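PDB 5Y6I: transcriptional regulator KdgR from Pseudomonas aeruginosa, which probably binds DNA through a helix-turn-helix domain and regulates transcription as a member of the IclR family. Local coordinates for residues L212-F217 against A250-I255. Residues are numbered along the deposited sequence; the frame is centred on the assembly and turned at random.
Sequences LSAPVF and ATTRAI
Ala214 meets Thr252 where the helix 244-258 lies on the antiparallel sheet of the GAF-like C-terminal domain that follows the DNA-binding part in IclR regulators. The axes of 212-217 and 250-255 run nearly parallel, 13° apart, and approach to 7.4 Å. Ala214 directs its CB at the helix and comes within 3.7 Å of Thr252 OG1. That is a van der Waals touch, the partner being a methyl; the hydroxyl itself is hydrogen-bonded to the carbonyl O atoms of Leu248 and Leu249, one turn back in its own helix. Chi1 of 51° sets OG1 between the backbone N and the carbonyl carbon and leaves CG2 facing Ala214 CB and Val216 CG2. Pro215 sends its ring to the other face of the sheet, onto Val154 and Phe158, and its atom nearest the helix is the carbonyl O, 3.9 Å from Thr252 CB. Val216 then straddles two residues one helical turn apart. Its CG2, beside the backbone N, meets the Thr252 methyl, the two side chains crossing at a slant. Leu227 on the adjacent strand touches both Thr252 and Ile255, while Val93 and Ala97 of helix 93-108 adjoin Val216 and Ile255 respectively, so the buried contact continues into a second helix. The Val216 and Ile255 side chains cross at about a right angle, and Val216 CG1, anti to the backbone N (chi1 -179°), lies 3.6 Å from Ile255 CG2.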
loop_
_atom_site.group_PDB
_atom_site.type_symbol
_atom_site.label_atom_id
_atom_site.label_comp_id
_atom_site.label_asym_id
_atom_site.label_seq_id
_atom_site.Cartn_x
_atom_site.Cartn_y
_atom_site.Cartn_z
ATOM N N LEU A 212 -13.125 -23.585 -2.815
ATOM C CA LEU A 212 -13.722 -22.331 -3.238
ATOM C C LEU A 212 -12.741 -21.247 -2.837
ATOM O O LEU A 212 -12.161 -21.317 -1.750
ATOM C CB LEU A 212 -15.081 -22.112 -2.581
ATOM C CG LEU A 212 -16.015 -21.066 -3.173
ATOM C CD1 LEU A 212 -16.667 -21.625 -4.427
ATOM C CD2 LEU A 212 -17.065 -20.642 -2.151
ATOM N N SER A 213 -12.541 -20.269 -3.720
ATOM C CA SER A 213 -11.456 -19.310 -3.572
ATOM C C SER A 213 -11.876 -17.930 -4.042
ATOM O O SER A 213 -12.493 -17.789 -5.104
ATOM C CB SER A 213 -10.238 -19.735 -4.380
ATOM O OG SER A 213 -9.837 -21.033 -4.022
ATOM N N ALA A 214 -11.472 -16.915 -3.277
ATOM C CA ALA A 214 -11.676 -15.515 -3.595
ATOM C C ALA A 214 -10.426 -14.734 -3.226
ATOM O O ALA A 214 -9.681 -15.134 -2.322
ATOM C CB ALA A 214 -12.878 -14.925 -2.848
ATOM N N PRO A 215 -10.169 -13.627 -3.911
ATOM C CA PRO A 215 -8.968 -12.838 -3.640
ATOM C C PRO A 215 -9.195 -11.716 -2.635
ATOM O O PRO A 215 -10.300 -11.178 -2.493
ATOM C CB PRO A 215 -8.631 -12.247 -5.015
ATOM C CG PRO A 215 -9.993 -12.073 -5.661
ATOM C CD PRO A 215 -10.811 -13.260 -5.185
ATOM N N VAL A 216 -8.095 -11.346 -1.970
ATOM C CA VAL A 216 -8.049 -10.248 -1.005
ATOM C C VAL A 216 -7.088 -9.172 -1.513
ATOM O O VAL A 216 -5.946 -9.476 -1.883
ATOM C CB VAL A 216 -7.621 -10.748 0.386
ATOM C CG1 VAL A 216 -7.608 -9.602 1.377
ATOM C CG2 VAL A 216 -8.536 -11.930 0.854
ATOM N N PHE A 217 -7.544 -7.918 -1.508
ATOM C CA PHE A 217 -6.834 -6.787 -2.095
ATOM C C PHE A 217 -6.336 -5.831 -1.020
ATOM O O PHE A 217 -6.947 -5.699 0.044
ATOM C CB PHE A 217 -7.744 -6.013 -3.047
ATOM C CG PHE A 217 -8.316 -6.848 -4.147
ATOM C CD1 PHE A 217 -7.554 -7.159 -5.266
ATOM C CD2 PHE A 217 -9.608 -7.336 -4.067
ATOM C CE1 PHE A 217 -8.083 -7.946 -6.294
ATOM C CE2 PHE A 217 -10.141 -8.121 -5.088
ATOM C CZ PHE A 217 -9.383 -8.422 -6.198
ATOM N N ALA A 250 -18.293 -12.016 1.401
ATOM C CA ALA A 250 -18.459 -11.101 2.524
ATOM C C ALA A 250 -17.202 -11.048 3.385
ATOM O O ALA A 250 -16.744 -9.960 3.767
ATOM C CB ALA A 250 -19.661 -11.520 3.364
ATOM N N THR A 251 -16.619 -12.211 3.684
ATOM C CA THR A 251 -15.374 -12.236 4.447
ATOM C C THR A 251 -14.258 -11.524 3.691
ATOM O O THR A 251 -13.549 -10.685 4.255
ATOM C CB THR A 251 -14.954 -13.676 4.738
ATOM O OG1 THR A 251 -15.994 -14.359 5.447
ATOM C CG2 THR A 251 -13.687 -13.692 5.565
ATOM N N THR A 252 -14.077 -11.850 2.405
ATOM C CA THR A 252 -12.924 -11.304 1.695
ATOM C C THR A 252 -13.110 -9.833 1.334
ATOM O O THR A 252 -12.152 -9.051 1.417
ATOM C CB THR A 252 -12.612 -12.156 0.467
ATOM O OG1 THR A 252 -13.793 -12.355 -0.327
ATOM C CG2 THR A 252 -12.113 -13.495 0.928
ATOM N N ARG A 253 -14.326 -9.420 0.978
ATOM C CA ARG A 253 -14.575 -7.990 0.831
ATOM C C ARG A 253 -14.381 -7.250 2.141
ATOM O O ARG A 253 -13.972 -6.080 2.138
ATOM C CB ARG A 253 -15.977 -7.752 0.302
ATOM C CG ARG A 253 -16.061 -7.945 -1.186
ATOM C CD ARG A 253 -17.458 -8.332 -1.587
ATOM N NE ARG A 253 -17.519 -8.632 -3.007
ATOM C CZ ARG A 253 -18.600 -9.084 -3.627
ATOM N NH1 ARG A 253 -18.555 -9.329 -4.930
ATOM N NH2 ARG A 253 -19.721 -9.287 -2.948
ATOM N N ALA A 254 -14.663 -7.900 3.271
ATOM C CA ALA A 254 -14.435 -7.239 4.553
ATOM C C ALA A 254 -12.946 -7.055 4.802
ATOM O O ALA A 254 -12.484 -5.938 5.060
ATOM C CB ALA A 254 -15.082 -8.031 5.689
ATOM N N ILE A 255 -12.177 -8.149 4.720
ATOM C CA ILE A 255 -10.729 -8.063 4.905
ATOM C C ILE A 255 -10.138 -6.995 3.992
ATOM O O ILE A 255 -9.258 -6.226 4.401
ATOM C CB ILE A 255 -10.071 -9.430 4.650
ATOM C CG1 ILE A 255 -10.657 -10.517 5.549
ATOM C CG2 ILE A 255 -8.554 -9.345 4.829
ATOM C CD1 ILE A 255 -10.001 -11.886 5.326
#